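Local structure of glucokinase (Leishmania braziliensis MHOM/BR/75/M2904, 6EDI) at residues T50-G55 and R82-F87; Q125-F130 and S152-D157; M206-G211 and G332-T337. The protein probably phosphorylates D-glucose, using ATP as the phosphate donor. One frame throughout, in Å; residues are numbered along the deposited sequence.

Contact 1: residues T50-G55 and R82-F87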
ATOM      1  N   THR A  50      29.304  -2.304   7.751  1.00 47.01           N
ATOM      2  CA  THR A  50      29.996  -1.617   8.837  1.00 51.86           C
ATOM      3  C   THR A  50      30.072  -0.142   8.567  1.00 48.24           C
ATOM      4  O   THR A  50      30.894   0.562   9.158  1.00 49.06           O
ATOM      5  CB  THR A  50      31.453  -2.071   8.962  1.00 50.25           C
ATOM      6  OG1 THR A  50      31.972  -2.421   7.670  1.00 50.93           O
ATOM      7  CG2 THR A  50      31.542  -3.231   9.878  1.00 51.17           C
ATOM      8  N   SER A  51      29.224   0.325   7.659  1.00 46.69           N
ATOM      9  CA  SER A  51      29.448   1.613   7.037  1.00 45.19           C
ATOM     10  C   SER A  51      28.234   2.515   7.126  1.00 41.83           C
ATOM     11  O   SER A  51      27.143   2.160   6.670  1.00 41.67           O
ATOM     12  CB  SER A  51      29.828   1.403   5.578  1.00 47.88           C
ATOM     13  OG  SER A  51      28.888   0.550   4.957  1.00 53.67           O
ATOM     14  N   ALA A  52      28.435   3.684   7.718  1.00 37.80           N
ATOM     15  CA  ALA A  52      27.379   4.672   7.833  1.00 38.72           C
ATOM     16  C   ALA A  52      27.808   5.916   7.071  1.00 39.54           C
ATOM     17  O   ALA A  52      28.663   6.668   7.533  1.00 38.38           O
ATOM     18  CB  ALA A  52      27.118   4.997   9.301  1.00 35.71           C
ATOM     19  N   ARG A  53      27.236   6.136   5.894  1.00 38.22           N
ATOM     20  CA  ARG A  53      27.590   7.331   5.147  1.00 32.10           C
ATOM     21  C   ARG A  53      26.688   8.452   5.623  1.00 32.84           C
ATOM     22  O   ARG A  53      25.479   8.284   5.693  1.00 27.88           O
ATOM     23  CB  ARG A  53      27.459   7.091   3.642  1.00 36.17           C
ATOM     24  CG  ARG A  53      28.369   5.965   3.159  1.00 33.78           C
ATOM     25  CD  ARG A  53      28.159   5.607   1.703  1.00 34.10           C
ATOM     26  NE  ARG A  53      26.826   5.065   1.460  1.00 40.95           N
ATOM     27  CZ  ARG A  53      26.444   4.546   0.300  1.00 44.10           C
ATOM     28  NH1 ARG A  53      27.305   4.498  -0.710  1.00 46.24           N
ATOM     29  NH2 ARG A  53      25.213   4.067   0.153  1.00 42.95           N
ATOM     30  N   VAL A  54      27.282   9.584   5.991  1.00 31.25           N
ATOM     31  CA  VAL A  54      26.508  10.715   6.501  1.00 26.94           C
ATOM     32  C   VAL A  54      26.887  11.940   5.683  1.00 27.52           C
ATOM     33  O   VAL A  54      28.061  12.227   5.518  1.00 27.32           O
ATOM     34  CB  VAL A  54      26.859  10.991   7.973  1.00 27.61           C
ATOM     35  CG1 VAL A  54      25.994  12.105   8.545  1.00 29.06           C
ATOM     36  CG2 VAL A  54      26.716   9.740   8.791  1.00 28.26           C
ATOM     37  N   GLY A  55      25.912  12.675   5.169  1.00 26.51           N
ATOM     38  CA  GLY A  55      26.260  13.853   4.400  1.00 27.13           C
ATOM     39  C   GLY A  55      25.093  14.758   4.058  1.00 27.54           C
ATOM     40  O   GLY A  55      24.109  14.824   4.779  1.00 27.77           O
ATOM     41  N   ARG A  82      23.505   2.694  17.563  1.00 37.60           N
ATOM     42  CA  ARG A  82      23.526   3.909  18.375  1.00 34.64           C
ATOM     43  C   ARG A  82      24.802   4.708  18.130  1.00 37.84           C
ATOM     44  O   ARG A  82      24.896   5.873  18.504  1.00 36.98           O
ATOM     45  CB  ARG A  82      23.377   3.558  19.859  1.00 38.43           C
ATOM     46  CG  ARG A  82      22.022   2.937  20.204  1.00 38.78           C
ATOM     47  CD  ARG A  82      22.030   2.213  21.535  1.00 37.01           C
ATOM     48  NE  ARG A  82      22.846   1.002  21.495  1.00 42.08           N
ATOM     49  CZ  ARG A  82      22.909   0.111  22.481  1.00 45.58           C
ATOM     50  NH1 ARG A  82      22.205   0.295  23.589  1.00 43.98           N
ATOM     51  NH2 ARG A  82      23.681  -0.962  22.363  1.00 44.62           N
ATOM     52  N   GLN A  83      25.776   4.083  17.479  1.00 37.47           N
ATOM     53  CA  GLN A  83      26.998   4.783  17.084  1.00 35.99           C
ATOM     54  C   GLN A  83      26.725   5.896  16.059  1.00 34.80           C
ATOM     55  O   GLN A  83      27.563   6.765  15.851  1.00 36.68           O
ATOM     56  CB  GLN A  83      28.060   3.800  16.566  1.00 39.98           C
ATOM     57  CG  GLN A  83      29.456   4.410  16.409  1.00 40.77           C
ATOM     58  CD  GLN A  83      30.553   3.373  16.197  1.00 44.36           C
ATOM     59  OE1 GLN A  83      30.277   2.192  15.960  1.00 45.15           O
ATOM     60  NE2 GLN A  83      31.806   3.810  16.291  1.00 43.78           N
ATOM     61  N   LEU A  84      25.543   5.893  15.440  1.00 37.33           N
ATOM     62  CA  LEU A  84      25.174   6.999  14.557  1.00 36.04           C
ATOM     63  C   LEU A  84      25.268   8.327  15.315  1.00 34.69           C
ATOM     64  O   LEU A  84      25.664   9.334  14.745  1.00 34.82           O
ATOM     65  CB  LEU A  84      23.766   6.816  13.961  1.00 26.77           C
ATOM     66  CG  LEU A  84      23.550   5.600  13.053  1.00 31.19           C
ATOM     67  CD1 LEU A  84      22.213   5.672  12.360  1.00 26.45           C
ATOM     68  CD2 LEU A  84      24.637   5.523  12.021  1.00 29.15           C
ATOM     69  N   LEU A  85      24.932   8.309  16.606  1.00 37.72           N
ATOM     70  CA  LEU A  85      24.948   9.525  17.426  1.00 38.98           C
ATOM     71  C   LEU A  85      26.340  10.145  17.486  1.00 38.48           C
ATOM     72  O   LEU A  85      26.498  11.364  17.366  1.00 37.35           O
ATOM     73  CB  LEU A  85      24.425   9.254  18.841  1.00 39.90           C
ATOM     74  CG  LEU A  85      22.910   9.338  19.037  1.00 41.19           C
ATOM     75  CD1 LEU A  85      22.213   8.236  18.276  1.00 41.25           C
ATOM     76  CD2 LEU A  85      22.528   9.273  20.510  1.00 39.37           C
ATOM     77  N   GLU A  86      27.346   9.302  17.668  1.00 39.54           N
ATOM     78  CA  GLU A  86      28.723   9.763  17.648  1.00 38.67           C
ATOM     79  C   GLU A  86      29.005  10.433  16.321  1.00 35.73           C
ATOM     80  O   GLU A  86      29.572  11.527  16.278  1.00 37.40           O
ATOM     81  CB  GLU A  86      29.679   8.594  17.837  1.00 42.40           C
ATOM     82  CG  GLU A  86      29.340   7.728  19.026  1.00 44.81           C
ATOM     83  CD  GLU A  86      30.496   6.867  19.446  1.00 46.79           C
ATOM     84  OE1 GLU A  86      31.503   6.814  18.704  1.00 49.17           O
ATOM     85  OE2 GLU A  86      30.395   6.251  20.527  1.00 55.80           O
ATOM     86  N   PHE A  87      28.589   9.778  15.237  1.00 37.07           N
ATOM     87  CA  PHE A  87      28.873  10.269  13.890  1.00 36.12           C
ATOM     88  C   PHE A  87      28.225  11.633  13.638  1.00 33.39           C
ATOM     89  O   PHE A  87      28.870  12.549  13.127  1.00 34.22           O
ATOM     90  CB  PHE A  87      28.417   9.267  12.823  1.00 35.75           C
ATOM     91  CG  PHE A  87      29.038   7.903  12.954  1.00 39.32           C
ATOM     92  CD1 PHE A  87      30.262   7.735  13.584  1.00 36.48           C
ATOM     93  CD2 PHE A  87      28.382   6.786  12.453  1.00 40.66           C
ATOM     94  CE1 PHE A  87      30.831   6.474  13.714  1.00 41.70           C
ATOM     95  CE2 PHE A  87      28.938   5.518  12.567  1.00 41.25           C
ATOM     96  CZ  PHE A  87      30.171   5.361  13.199  1.00 43.69           C
TER

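Contact 2: residues Q125-F130 and S152-D157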
ATOM      1  N   GLN A 125      10.217   6.416  13.073  1.00 32.78           N
ATOM      2  CA  GLN A 125      10.664   7.064  14.309  1.00 36.32           C
ATOM      3  C   GLN A 125      11.627   6.184  15.105  1.00 36.62           C
ATOM      4  O   GLN A 125      12.349   6.647  15.990  1.00 36.86           O
ATOM      5  CB  GLN A 125       9.450   7.383  15.177  1.00 32.65           C
ATOM      6  CG  GLN A 125       8.563   8.491  14.640  1.00 35.53           C
ATOM      7  CD  GLN A 125       7.304   8.662  15.464  1.00 31.94           C
ATOM      8  OE1 GLN A 125       6.869   7.736  16.148  1.00 38.29           O
ATOM      9  NE2 GLN A 125       6.717   9.842  15.405  1.00 37.62           N
ATOM     10  N   LEU A 126      11.618   4.906  14.779  1.00 32.99           N
ATOM     11  CA  LEU A 126      12.345   3.923  15.548  1.00 38.98           C
ATOM     12  C   LEU A 126      12.712   2.811  14.583  1.00 38.54           C
ATOM     13  O   LEU A 126      11.856   2.309  13.857  1.00 38.54           O
ATOM     14  CB  LEU A 126      11.437   3.423  16.673  1.00 41.04           C
ATOM     15  CG  LEU A 126      11.870   2.480  17.786  1.00 43.21           C
ATOM     16  CD1 LEU A 126      10.933   2.683  18.972  1.00 50.68           C
ATOM     17  CD2 LEU A 126      11.809   1.027  17.316  1.00 46.12           C
ATOM     18  N   ALA A 127      13.985   2.437  14.542  1.00 38.87           N
ATOM     19  CA  ALA A 127      14.393   1.332  13.682  1.00 40.45           C
ATOM     20  C   ALA A 127      14.760   0.153  14.567  1.00 43.14           C
ATOM     21  O   ALA A 127      15.736   0.217  15.319  1.00 37.27           O
ATOM     22  CB  ALA A 127      15.546   1.731  12.772  1.00 38.92           C
ATOM     23  N   GLY A 128      13.962  -0.910  14.466  1.00 48.68           N
ATOM     24  CA  GLY A 128      13.928  -1.988  15.444  1.00 44.43           C
ATOM     25  C   GLY A 128      15.157  -2.846  15.411  1.00 42.82           C
ATOM     26  O   GLY A 128      16.130  -2.464  14.764  1.00 44.89           O
ATOM     27  N   PRO A 129      15.125  -4.002  16.108  1.00 42.57           N
ATOM     28  CA  PRO A 129      16.341  -4.815  16.166  1.00 40.12           C
ATOM     29  C   PRO A 129      16.815  -5.164  14.779  1.00 41.06           C
ATOM     30  O   PRO A 129      16.014  -5.388  13.869  1.00 40.42           O
ATOM     31  CB  PRO A 129      15.890  -6.073  16.905  1.00 43.78           C
ATOM     32  CG  PRO A 129      14.786  -5.616  17.760  1.00 43.90           C
ATOM     33  CD  PRO A 129      14.043  -4.600  16.908  1.00 41.70           C
ATOM     34  N   PHE A 130      18.128  -5.151  14.625  1.00 36.72           N
ATOM     35  CA  PHE A 130      18.777  -5.569  13.407  1.00 38.86           C
ATOM     36  C   PHE A 130      19.406  -6.916  13.725  1.00 43.27           C
ATOM     37  O   PHE A 130      19.711  -7.200  14.884  1.00 42.59           O
ATOM     38  CB  PHE A 130      19.852  -4.554  13.023  1.00 39.52           C
ATOM     39  CG  PHE A 130      19.333  -3.147  12.890  1.00 36.59           C
ATOM     40  CD1 PHE A 130      19.246  -2.319  13.998  1.00 35.45           C
ATOM     41  CD2 PHE A 130      18.948  -2.650  11.651  1.00 36.31           C
ATOM     42  CE1 PHE A 130      18.771  -1.020  13.883  1.00 35.89           C
ATOM     43  CE2 PHE A 130      18.479  -1.351  11.521  1.00 35.47           C
ATOM     44  CZ  PHE A 130      18.387  -0.535  12.642  1.00 34.72           C
ATOM     45  N   SER A 152      11.853  15.026   9.721  1.00 32.73           N
ATOM     46  CA  SER A 152      12.853  13.967   9.783  1.00 26.64           C
ATOM     47  C   SER A 152      12.249  12.569   9.942  1.00 24.98           C
ATOM     48  O   SER A 152      11.192  12.405  10.538  1.00 29.09           O
ATOM     49  CB  SER A 152      13.829  14.249  10.918  1.00 27.69           C
ATOM     50  OG  SER A 152      14.458  15.500  10.724  1.00 29.65           O
ATOM     51  N   ALA A 153      12.929  11.556   9.418  1.00 28.50           N
ATOM     52  CA  ALA A 153      12.388  10.203   9.496  1.00 27.01           C
ATOM     53  C   ALA A 153      13.486   9.191   9.330  1.00 27.85           C
ATOM     54  O   ALA A 153      14.486   9.452   8.648  1.00 25.89           O
ATOM     55  CB  ALA A 153      11.337   9.985   8.414  1.00 28.54           C
ATOM     56  N   LEU A 154      13.294   8.033   9.950  1.00 30.01           N
ATOM     57  CA  LEU A 154      14.048   6.854   9.584  1.00 30.18           C
ATOM     58  C   LEU A 154      13.329   6.226   8.403  1.00 27.48           C
ATOM     59  O   LEU A 154      12.105   6.172   8.368  1.00 27.83           O
ATOM     60  CB  LEU A 154      14.113   5.856  10.743  1.00 29.61           C
ATOM     61  CG  LEU A 154      14.732   6.398  12.023  1.00 35.36           C
ATOM     62  CD1 LEU A 154      14.658   5.371  13.145  1.00 32.73           C
ATOM     63  CD2 LEU A 154      16.155   6.813  11.758  1.00 34.48           C
ATOM     64  N   LEU A 155      14.096   5.773   7.425  1.00 26.75           N
ATOM     65  CA  LEU A 155      13.527   5.133   6.256  1.00 28.64           C
ATOM     66  C   LEU A 155      14.038   3.703   6.125  1.00 27.96           C
ATOM     67  O   LEU A 155      15.230   3.417   6.359  1.00 30.12           O
ATOM     68  CB  LEU A 155      13.891   5.919   4.998  1.00 28.28           C
ATOM     69  CG  LEU A 155      13.618   7.428   4.982  1.00 27.20           C
ATOM     70  CD1 LEU A 155      14.245   8.054   3.741  1.00 28.87           C
ATOM     71  CD2 LEU A 155      12.123   7.749   5.051  1.00 25.48           C
ATOM     72  N   ASN A 156      13.135   2.807   5.747  1.00 29.55           N
ATOM     73  CA  ASN A 156      13.533   1.488   5.265  1.00 30.52           C
ATOM     74  C   ASN A 156      14.381   1.660   4.025  1.00 30.45           C
ATOM     75  O   ASN A 156      14.228   2.639   3.297  1.00 28.50           O
ATOM     76  CB  ASN A 156      12.298   0.644   4.909  1.00 32.39           C
ATOM     77  CG  ASN A 156      11.759  -0.130   6.096  1.00 39.38           C
ATOM     78  OD1 ASN A 156      12.365  -1.119   6.533  1.00 43.00           O
ATOM     79  ND2 ASN A 156      10.613   0.307   6.624  1.00 34.44           N
ATOM     80  N   ASP A 157      15.283   0.715   3.794  1.00 30.00           N
ATOM     81  CA  ASP A 157      16.148   0.719   2.618  1.00 33.22           C
ATOM     82  C   ASP A 157      15.346   0.936   1.312  1.00 27.51           C
ATOM     83  O   ASP A 157      15.667   1.822   0.505  1.00 23.65           O
ATOM     84  CB  ASP A 157      17.005  -0.575   2.620  1.00 34.45           C
ATOM     85  CG  ASP A 157      17.401  -1.052   1.223  1.00 38.98           C
ATOM     86  OD1 ASP A 157      17.835  -0.236   0.381  1.00 43.20           O
ATOM     87  OD2 ASP A 157      17.305  -2.273   0.976  1.00 43.71           O
TER

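Contact 3: residues M206-G211 and G332-T337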
ATOM      1  N   MET A 206       5.136   1.493  -8.323  1.00 22.55           N
ATOM      2  CA  MET A 206       5.456   0.315  -7.523  1.00 21.93           C
ATOM      3  C   MET A 206       6.918  -0.056  -7.743  1.00 23.90           C
ATOM      4  O   MET A 206       7.359  -0.237  -8.883  1.00 24.85           O
ATOM      5  CB  MET A 206       4.525  -0.852  -7.885  1.00 23.77           C
ATOM      6  CG  MET A 206       4.840  -2.137  -7.144  1.00 24.52           C
ATOM      7  SD  MET A 206       4.516  -1.988  -5.384  1.00 26.64           S
ATOM      8  CE  MET A 206       5.686  -3.201  -4.776  1.00 24.69           C
ATOM      9  N   VAL A 207       7.671  -0.146  -6.652  1.00 21.69           N
ATOM     10  CA  VAL A 207       9.116  -0.388  -6.744  1.00 25.50           C
ATOM     11  C   VAL A 207       9.464  -1.755  -6.176  1.00 24.50           C
ATOM     12  O   VAL A 207       9.101  -2.067  -5.037  1.00 25.05           O
ATOM     13  CB  VAL A 207       9.897   0.666  -5.981  1.00 23.77           C
ATOM     14  CG1 VAL A 207      11.385   0.452  -6.153  1.00 23.98           C
ATOM     15  CG2 VAL A 207       9.482   2.077  -6.445  1.00 22.70           C
ATOM     16  N   VAL A 208      10.150  -2.568  -6.977  1.00 24.11           N
ATOM     17  CA  VAL A 208      10.643  -3.875  -6.535  1.00 26.76           C
ATOM     18  C   VAL A 208      12.148  -3.948  -6.811  1.00 22.67           C
ATOM     19  O   VAL A 208      12.591  -3.435  -7.829  1.00 23.22           O
ATOM     20  CB  VAL A 208       9.894  -5.006  -7.264  1.00 26.36           C
ATOM     21  CG1 VAL A 208      10.519  -6.350  -6.965  1.00 30.19           C
ATOM     22  CG2 VAL A 208       8.447  -5.013  -6.837  1.00 27.67           C
ATOM     23  N   ALA A 209      12.925  -4.555  -5.909  1.00 25.22           N
ATOM     24  CA  ALA A 209      14.392  -4.615  -6.058  1.00 24.80           C
ATOM     25  C   ALA A 209      14.931  -5.980  -5.673  1.00 24.43           C
ATOM     26  O   ALA A 209      15.112  -6.280  -4.486  1.00 25.44           O
ATOM     27  CB  ALA A 209      15.061  -3.549  -5.229  1.00 26.64           C
ATOM     28  N   PRO A 210      15.197  -6.823  -6.672  1.00 23.15           N
ATOM     29  CA  PRO A 210      15.711  -8.148  -6.306  1.00 28.09           C
ATOM     30  C   PRO A 210      17.195  -8.112  -5.982  1.00 32.60           C
ATOM     31  O   PRO A 210      17.912  -7.235  -6.459  1.00 38.92           O
ATOM     32  CB  PRO A 210      15.460  -8.986  -7.569  1.00 31.31           C
ATOM     33  CG  PRO A 210      15.379  -7.992  -8.695  1.00 31.19           C
ATOM     34  CD  PRO A 210      14.843  -6.718  -8.101  1.00 26.07           C
ATOM     35  N   GLY A 211      17.629  -9.062  -5.159  1.00 35.84           N
ATOM     36  CA  GLY A 211      19.012  -9.186  -4.731  1.00 36.91           C
ATOM     37  C   GLY A 211      19.127 -10.374  -3.795  1.00 34.46           C
ATOM     38  O   GLY A 211      18.621 -11.453  -4.101  1.00 37.88           O
ATOM     39  N   GLY A 332       6.008 -12.382 -12.125  1.00 22.54           N
ATOM     40  CA  GLY A 332       4.818 -12.971 -11.512  1.00 29.15           C
ATOM     41  C   GLY A 332       4.418 -12.268 -10.219  1.00 27.23           C
ATOM     42  O   GLY A 332       3.229 -12.025  -9.976  1.00 25.12           O
ATOM     43  N   LEU A 333       5.414 -11.934  -9.395  1.00 24.53           N
ATOM     44  CA  LEU A 333       5.183 -11.134  -8.195  1.00 27.76           C
ATOM     45  C   LEU A 333       4.624  -9.784  -8.597  1.00 27.57           C
ATOM     46  O   LEU A 333       3.654  -9.315  -8.001  1.00 25.27           O
ATOM     47  CB  LEU A 333       6.473 -10.934  -7.388  1.00 27.51           C
ATOM     48  CG  LEU A 333       6.448  -9.817  -6.336  1.00 25.50           C
ATOM     49  CD1 LEU A 333       5.502 -10.105  -5.179  1.00 26.00           C
ATOM     50  CD2 LEU A 333       7.847  -9.545  -5.811  1.00 26.95           C
ATOM     51  N   THR A 334       5.228  -9.159  -9.609  1.00 24.91           N
ATOM     52  CA  THR A 334       4.720  -7.859 -10.065  1.00 22.04           C
ATOM     53  C   THR A 334       3.317  -7.934 -10.654  1.00 24.14           C
ATOM     54  O   THR A 334       2.613  -6.935 -10.700  1.00 24.15           O
ATOM     55  CB  THR A 334       5.634  -7.172 -11.088  1.00 24.45           C
ATOM     56  OG1 THR A 334       5.648  -7.920 -12.314  1.00 25.35           O
ATOM     57  CG2 THR A 334       7.049  -7.029 -10.543  1.00 24.86           C
ATOM     58  N   ALA A 335       2.893  -9.096 -11.134  1.00 26.27           N
ATOM     59  CA  ALA A 335       1.513  -9.176 -11.609  1.00 22.77           C
ATOM     60  C   ALA A 335       0.577  -8.954 -10.428  1.00 22.71           C
ATOM     61  O   ALA A 335      -0.444  -8.247 -10.533  1.00 24.76           O
ATOM     62  CB  ALA A 335       1.243 -10.528 -12.271  1.00 23.53           C
ATOM     63  N   GLU A 336       0.921  -9.564  -9.295  1.00 22.92           N
ATOM     64  CA  GLU A 336       0.163  -9.344  -8.059  1.00 24.98           C
ATOM     65  C   GLU A 336       0.231  -7.896  -7.551  1.00 26.83           C
ATOM     66  O   GLU A 336      -0.784  -7.327  -7.151  1.00 23.79           O
ATOM     67  CB  GLU A 336       0.607 -10.314  -6.952  1.00 27.22           C
ATOM     68  CG  GLU A 336       0.401 -11.806  -7.257  1.00 24.88           C
ATOM     69  CD  GLU A 336      -0.949 -12.146  -7.883  1.00 27.49           C
ATOM     70  OE1 GLU A 336      -1.980 -11.495  -7.587  1.00 22.70           O
ATOM     71  OE2 GLU A 336      -0.985 -13.102  -8.681  1.00 25.11           O
ATOM     72  N   THR A 337       1.413  -7.290  -7.557  1.00 23.35           N
ATOM     73  CA  THR A 337       1.532  -5.929  -7.023  1.00 22.63           C
ATOM     74  C   THR A 337       0.860  -4.920  -7.948  1.00 22.59           C
ATOM     75  O   THR A 337       0.251  -3.946  -7.486  1.00 21.78           O
ATOM     76  CB  THR A 337       3.005  -5.535  -6.733  1.00 21.83           C
ATOM     77  OG1 THR A 337       3.764  -5.517  -7.953  1.00 22.68           O
ATOM     78  CG2 THR A 337       3.631  -6.536  -5.760  1.00 21.94           C
TER

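Contact 1: residues T50-G55 and R82-F87
Ala52 CB is the knob of this contact, and Leu84 and Phe87 form the hollow that receives it. The methyl rests at the mouth of the shallow groove between the two larger side chains, touching both at once. It lies 3.7 Å from Leu84 CD2, which forms one wall. The Phe87 ring forms the other and meets it obliquely, and Ala52 CB is 3.8 Å from Phe87 CE2. Leu84 CB does not itself aim at the strand. Its CD1 continues the chain away from CA (chi2 -170°), and CD2 is the branch that bends in to touch Ala52. Ala52 and Val54 alternate along strand 51-58 and turn the same face toward the helix. In the sheet of this actin-like domain, the strand is hydrogen-bonded between 41-48 and 67-75, and helix 84-98 packs across that face. Phe87 CG stands beside its own backbone N (chi1 -58°). This turn brings one ring face under the carbonyl of the preceding helical turn, with Gln83 O 3.4 Å above the ring plane and over its centre. The ring also stacks with Phe74 of the neighbouring strand. Val54 makes a looser second bump. Its CG2 comes within 4.4 Å of Phe87 CB, at the base of that side chain rather than its ring. Phe88, the next residue of the helix, and Val91, one turn on, also meet Val54. Leu84 reaches beyond the strand to Val47.

Contact 2: residues Q125-F130 and S152-D157
The backbone of Leu154 is hydrogen-bonded to that of Gly124, the residue just before Gln125. With the backbones linked there, the Leu154 side chain lies against the peptides that follow. There is no hydrogen bond between 125-130 and 152-157 themselves, and the contact is made almost wholly by one methyl group. Leu154 CG sits beside its backbone N (chi1 -58°), and CD1 then runs straight on from CA (chi2 176°). CD1 comes to rest over the face of the peptide that joins Leu126 to Ala127, 3.3 Å from Ala127 N. This is a close approach, with nearly all of the distance measured out of the peptide plane. The same methyl is 3.5 Å from Leu126 N and 3.7 Å from Gln125 C, so this one methyl touches two successive peptides. Ala127 supplies the one side-chain partner, with its CB 3.8 Å from Leu154 CD1. Strand 126-127 is the middle strand of a small three-stranded antiparallel sheet. Gln125 and Leu126 form a classic beta bulge there, both opposite Thr122. Strand 152-156 is an outer strand of the six-stranded sheet of the actin-like fold and leads directly into helix 157-170. The contact therefore joins the small sheet to the rim of the large one. The side chains of Gln125 and Leu126 turn away from 152-157. Val117 packs on Ala127, and Val115 and Tyr142 on Leu154. Gly223 and Val224 of the second subunit pack on Gln125 and Ala153.

Contact 3: residues M206-G211 and G332-T337
Val208 and Met206 of strand 205-210 face Leu333, Thr334 and Thr337 of helix 317-341. This is a helix packed on a beta sheet, in the second of the two six-stranded sheets of an actin-like fold. The local axes approach to 10.1 Å and run nearly antiparallel, at 157°. Every touching residue is buried. Val208 makes apolar contacts only, and its two methyls part between neighbouring residues of the helix. Val208 CG1 reaches Leu333 CD2 at 4.3 Å. Val208 CG2 reaches the methyl of Thr334, CG2, at 4.4 Å. Both are loose contacts. Val214 of the next strand meets both Val208 and Leu333, and Leu330 covers Val208 from one turn earlier in the helix. No hydrogen bond crosses the contact. The Thr334 hydroxyl is hydrogen-bonded to Ile331 O. Nearby on the helix, Glu336 is hydrogen-bonded to Ser241 and His376 of its own chain and to Ser239 of the second subunit. Met206 and Thr337 meet through both carbon and oxygen, and their side chains cross at about a right angle. Met206 leaves the strand with CG opposite its backbone N (chi1 177°) and then bends at chi2 (67°). The bend draws the thioether across Thr337. Met206 CG lies 3.6 Å from Thr337 OG1, and Met206 CE ends 4.0 Å from Thr337 CG2.

From the N terminus, contact 1 closes first. It returns helix 84-98 to strand 51-58 after an excursion through strand 67-75. Contact 2 follows, closing a short loop that contains strand 137-138. Both reach the same six-stranded sheet, at strands 51-58 and 152-156, with centres 14 Å apart. Contact 3 opens later and spans 120 residues, including several helices and strands 214-222 and 227-233. It ties helix 317-341 to the other six-stranded sheet. The three loops run in series; none nests or crosses. Contacts 1 and 3 lie on opposite sides of the chain's centre, about 31 Å between centres. No contact touches another.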